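Local atomic coordinates of LacI family sugar-binding transcriptional regulator (Enterococcus faecalis V583, PDB entry 4RK0), a protein that binds ribose in a periplasmic-binding-protein-like sugar pocket and, as a LacI-family regulator, probably controls transcription by binding DNA. Residues A[20-23]-A[24-27]; A[230-233]-A[234-237]. All coordinates share one frame; numbering follows the deposited sequence.

Both contacts are local, one at the start of helix 20-35 and the other where the chain enters helix 233-249, and their centres lie about 9 Å apart on the same side of the chain's centre. They meet directly: V233 CG2 packs against F21 O at 3.3 Å. Beside the sugar, Q231 NE2 lies 3.5 Å from F21 CE1, and at the far end F234 packs against R27. The two also share the ribose, which contact 1 meets with aromatic rings and contact 2 with a side-chain amide. Two separate parts of the chain thus contribute neighbouring parts of the ribose pocket.

Contact 1 (A[20-23]-A[24-27]); sequences PFFA and QLIR. With RIB (alpha-D-ribofuranose), chain E.
F22 swings CG anti to its own carbonyl carbon (chi1 -68°), which lays its side chain alongside that of L25, the two running in the same direction; L25 CD2 meets the edge of the F22 ring, near its plane, 3.9 Å from F22 CD1. F21 takes the other choice from its neighbour, with CG anti to the backbone N (chi1 179°), which sets its ring nearly perpendicular to that of F22: F21 CD2 stands over the centre of the F22 face, while F22 CE1 lies at the edge of F21, in its plane. Ribose covers one face of F21, its C2 displaced toward the rim and 3.4 Å from F21 CE2. F22 reaches the sugar with its far end, CZ lying 3.5 Å from ribose C1, an oblique approach. Farther from the sugar, bends in the Q24 and R27 side chains bring the two polar ends together. R27 NH1 donates to a lone pair of Q24 OE1 at 2.8 Å, the oxygen lying in the guanidinium plane, so the bond restrains both flat groups. Backbone bonds from Q24, L25, I26 and R27 to the carbonyls four residues earlier keep these side chains in helical register, and N19 OD1 accepts from F21 N at the helix start. A23, Q24 and R27 pack on T18 of the second subunit, and R27 O accepts a hydrogen bond from Q47 NE2 of that subunit. The segment opens helix 20-35 of the beta-alpha-beta unit 9-14/20-35/39-44, and its paired phenylalanines form an aromatic wall of the ribose site in this periplasmic-binding-protein-like fold.

Contact 2 (A[230-233]-A[234-237]); sequences AQPV and FQLG. With RIB (alpha-D-ribofuranose), chain E.
Q231 touches the ribose with its amide nitrogen: NE2 donates to O2 at 3.1 Å in a nearly straight bond (174°). The side chain leaves the backbone with CG anti to its carbonyl carbon and is extended beyond CG, which carries the amide out to the sugar. The amide is gripped at both atoms: second-shell T107 OG1 bonds OE1, and D214, itself a first-shell ligand of ribose through OD2, takes NE2 with OD1. Behind Q231 the chain turns at P232, the centre of an inverse gamma turn, whose closing bond from V233 N to Q231 O is weak at 3.0 Å. P232 is also the N-cap residue of helix 233-249. Its carbonyl oxygen receives L236 N at 2.7 Å, and V233 O receives G237 N at 3.0 Å, starting the regular helical pattern. Over this first turn L236 CB rests 3.4 Å from P232 O, and P232 CB meets Q235 OE1 at 3.7 Å. Farther out L236 packs on V105 and T107 of strand 103-107, and P232 and Q235 on L260 of strand 257-265. Bonds at both amide atoms fix the rotation of the Q231 amide and tell its oxygen from its nitrogen, so this bond to O2 is one from a neutral donor, which the nearby D214 carboxylate would probably polarise.

Contact 1 (A[20-23]-A[24-27])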
loop_
_atom_site.group_PDB
_atom_site.type_symbol
_atom_site.label_atom_id
_atom_site.label_comp_id
_atom_site.label_asym_id
_atom_site.label_seq_id
_atom_site.Cartn_x
_atom_site.Cartn_y
_atom_site.Cartn_z
ATOM N N PRO A 20 -0.969 -3.220 -2.558
ATOM C CA PRO A 20 -2.270 -2.696 -2.071
ATOM C C PRO A 20 -3.258 -3.812 -1.692
ATOM O O PRO A 20 -4.122 -3.590 -0.852
ATOM C CB PRO A 20 -2.819 -1.885 -3.254
ATOM C CG PRO A 20 -1.730 -1.780 -4.235
ATOM C CD PRO A 20 -0.605 -2.705 -3.890
ATOM N N PHE A 21 -3.153 -4.987 -2.324
ATOM C CA PHE A 21 -3.985 -6.124 -1.929
ATOM C C PHE A 21 -3.865 -6.430 -0.447
ATOM O O PHE A 21 -4.893 -6.574 0.241
ATOM C CB PHE A 21 -3.672 -7.375 -2.750
ATOM C CG PHE A 21 -4.483 -8.565 -2.349
ATOM C CD1 PHE A 21 -5.755 -8.717 -2.830
ATOM C CD2 PHE A 21 -3.992 -9.485 -1.449
ATOM C CE1 PHE A 21 -6.542 -9.794 -2.455
ATOM C CE2 PHE A 21 -4.780 -10.545 -1.040
ATOM C CZ PHE A 21 -6.070 -10.702 -1.570
ATOM N N PHE A 22 -2.646 -6.569 0.061
ATOM C CA PHE A 22 -2.465 -6.979 1.461
ATOM C C PHE A 22 -2.692 -5.828 2.404
ATOM O O PHE A 22 -3.114 -6.026 3.521
ATOM C CB PHE A 22 -1.108 -7.585 1.697
ATOM C CG PHE A 22 -0.936 -8.899 1.007
ATOM C CD1 PHE A 22 -1.711 -9.982 1.361
ATOM C CD2 PHE A 22 -0.088 -9.017 -0.064
ATOM C CE1 PHE A 22 -1.582 -11.163 0.688
ATOM C CE2 PHE A 22 0.068 -10.189 -0.711
ATOM C CZ PHE A 22 -0.689 -11.276 -0.340
ATOM N N ALA A 23 -2.505 -4.613 1.925
ATOM C CA ALA A 23 -2.859 -3.464 2.764
ATOM C C ALA A 23 -4.360 -3.405 3.024
ATOM O O ALA A 23 -4.786 -3.108 4.147
ATOM C CB ALA A 23 -2.352 -2.157 2.146
ATOM N N GLN A 24 -5.163 -3.704 1.998
ATOM C CA GLN A 24 -6.617 -3.684 2.147
ATOM C C GLN A 24 -7.086 -4.876 2.943
ATOM O O GLN A 24 -8.053 -4.788 3.684
ATOM C CB GLN A 24 -7.292 -3.650 0.786
ATOM C CG GLN A 24 -7.250 -2.309 0.099
ATOM C CD GLN A 24 -8.063 -1.231 0.807
ATOM O OE1 GLN A 24 -8.802 -1.488 1.755
ATOM N NE2 GLN A 24 -7.908 -0.001 0.342
ATOM N N LEU A 25 -6.410 -6.011 2.804
ATOM C CA LEU A 25 -6.662 -7.150 3.719
ATOM C C LEU A 25 -6.510 -6.739 5.175
ATOM O O LEU A 25 -7.381 -7.043 6.056
ATOM C CB LEU A 25 -5.736 -8.324 3.349
ATOM C CG LEU A 25 -5.852 -9.601 4.184
ATOM C CD1 LEU A 25 -7.198 -10.254 3.955
ATOM C CD2 LEU A 25 -4.734 -10.556 3.781
ATOM N N ILE A 26 -5.417 -6.059 5.478
ATOM C CA ILE A 26 -5.171 -5.605 6.829
ATOM C C ILE A 26 -6.278 -4.632 7.316
ATOM O O ILE A 26 -6.786 -4.795 8.406
ATOM C CB ILE A 26 -3.754 -5.018 6.999
ATOM C CG1 ILE A 26 -2.709 -6.155 6.973
ATOM C CG2 ILE A 26 -3.630 -4.230 8.288
ATOM C CD1 ILE A 26 -1.359 -5.700 6.488
ATOM N N ARG A 27 -6.652 -3.639 6.519
ATOM C CA ARG A 27 -7.795 -2.794 6.895
ATOM C C ARG A 27 -9.060 -3.578 7.208
ATOM O O ARG A 27 -9.790 -3.243 8.131
ATOM C CB ARG A 27 -8.119 -1.812 5.749
ATOM C CG ARG A 27 -7.085 -0.754 5.574
ATOM C CD ARG A 27 -7.547 0.331 4.620
ATOM N NE ARG A 27 -8.750 1.006 5.095
ATOM C CZ ARG A 27 -9.981 0.850 4.601
ATOM N NH1 ARG A 27 -10.244 0.027 3.592
ATOM N NH2 ARG A 27 -10.970 1.542 5.138
HETATM O O5 RIB E . -1.890 -9.405 -5.617
HETATM C C5 RIB E . -1.242 -10.128 -4.583
HETATM C C4 RIB E . -1.549 -11.537 -4.851
HETATM O O4 RIB E . -0.860 -12.471 -3.980
HETATM C C3 RIB E . -3.048 -11.429 -4.648
HETATM O O3 RIB E . -3.563 -11.780 -5.934
HETATM C C2 RIB E . -3.248 -12.383 -3.467
HETATM O O2 RIB E . -4.312 -13.275 -3.690
HETATM C C1 RIB E . -1.886 -13.022 -3.143
HETATM O O1 RIB E . -1.957 -14.436 -3.077
#

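Contact 2 (A[230-233]-A[234-237])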
loop_
_atom_site.group_PDB
_atom_site.type_symbol
_atom_site.label_atom_id
_atom_site.label_comp_id
_atom_site.label_asym_id
_atom_site.label_seq_id
_atom_site.Cartn_x
_atom_site.Cartn_y
_atom_site.Cartn_z
ATOM N N ALA A 230 -11.920 -9.138 -9.898
ATOM C CA ALA A 230 -12.000 -8.556 -8.584
ATOM C C ALA A 230 -12.095 -9.611 -7.479
ATOM O O ALA A 230 -12.977 -10.456 -7.495
ATOM C CB ALA A 230 -13.210 -7.615 -8.461
ATOM N N GLN A 231 -11.188 -9.513 -6.520
ATOM C CA GLN A 231 -11.289 -10.232 -5.246
ATOM C C GLN A 231 -11.880 -9.308 -4.201
ATOM O O GLN A 231 -11.509 -8.158 -4.156
ATOM C CB GLN A 231 -9.910 -10.638 -4.716
ATOM C CG GLN A 231 -9.166 -11.660 -5.567
ATOM C CD GLN A 231 -8.075 -12.322 -4.769
ATOM O OE1 GLN A 231 -8.356 -13.019 -3.781
ATOM N NE2 GLN A 231 -6.818 -12.074 -5.141
ATOM N N PRO A 232 -12.756 -9.834 -3.324
ATOM C CA PRO A 232 -13.383 -9.037 -2.282
ATOM C C PRO A 232 -12.515 -8.971 -1.053
ATOM O O PRO A 232 -12.825 -9.595 -0.036
ATOM C CB PRO A 232 -14.707 -9.784 -2.023
ATOM C CG PRO A 232 -14.399 -11.215 -2.349
ATOM C CD PRO A 232 -13.404 -11.152 -3.490
ATOM N N VAL A 233 -11.423 -8.223 -1.162
ATOM C CA VAL A 233 -10.326 -8.300 -0.197
ATOM C C VAL A 233 -10.639 -7.686 1.126
ATOM O O VAL A 233 -10.239 -8.232 2.159
ATOM C CB VAL A 233 -8.930 -7.781 -0.724
ATOM C CG1 VAL A 233 -8.947 -6.304 -1.134
ATOM C CG2 VAL A 233 -7.846 -8.060 0.293
ATOM N N PHE A 234 -11.372 -6.574 1.126
ATOM C CA PHE A 234 -11.789 -5.954 2.397
ATOM C C PHE A 234 -12.640 -6.947 3.140
ATOM O O PHE A 234 -12.410 -7.221 4.331
ATOM C CB PHE A 234 -12.599 -4.662 2.162
ATOM C CG PHE A 234 -12.858 -3.905 3.402
ATOM C CD1 PHE A 234 -11.838 -3.222 3.993
ATOM C CD2 PHE A 234 -14.082 -3.944 4.032
ATOM C CE1 PHE A 234 -12.042 -2.506 5.169
ATOM C CE2 PHE A 234 -14.306 -3.226 5.204
ATOM C CZ PHE A 234 -13.288 -2.506 5.770
ATOM N N GLN A 235 -13.593 -7.522 2.409
ATOM C CA GLN A 235 -14.503 -8.507 2.973
ATOM C C GLN A 235 -13.793 -9.785 3.372
ATOM O O GLN A 235 -14.181 -10.421 4.337
ATOM C CB GLN A 235 -15.601 -8.836 1.980
ATOM C CG GLN A 235 -16.653 -9.805 2.523
ATOM C CD GLN A 235 -17.562 -10.324 1.430
ATOM O OE1 GLN A 235 -17.587 -9.799 0.322
ATOM N NE2 GLN A 235 -18.316 -11.353 1.740
ATOM N N LEU A 236 -12.769 -10.179 2.623
ATOM C CA LEU A 236 -11.929 -11.309 3.032
ATOM C C LEU A 236 -11.276 -11.046 4.388
ATOM O O LEU A 236 -11.291 -11.940 5.250
ATOM C CB LEU A 236 -10.856 -11.561 1.964
ATOM C CG LEU A 236 -9.828 -12.644 2.227
ATOM C CD1 LEU A 236 -10.484 -13.984 2.475
ATOM C CD2 LEU A 236 -8.857 -12.648 1.030
ATOM N N GLY A 237 -10.762 -9.824 4.605
ATOM C CA GLY A 237 -10.144 -9.468 5.863
ATOM C C GLY A 237 -11.170 -9.428 7.000
ATOM O O GLY A 237 -10.903 -9.896 8.098
HETATM O O5 RIB E . -1.890 -9.405 -5.617
HETATM C C5 RIB E . -1.242 -10.128 -4.583
HETATM C C4 RIB E . -1.549 -11.537 -4.851
HETATM O O4 RIB E . -0.860 -12.471 -3.980
HETATM C C3 RIB E . -3.048 -11.429 -4.648
HETATM O O3 RIB E . -3.563 -11.780 -5.934
HETATM C C2 RIB E . -3.248 -12.383 -3.467
HETATM O O2 RIB E . -4.312 -13.275 -3.690
HETATM C C1 RIB E . -1.886 -13.022 -3.143
HETATM O O1 RIB E . -1.957 -14.436 -3.077
#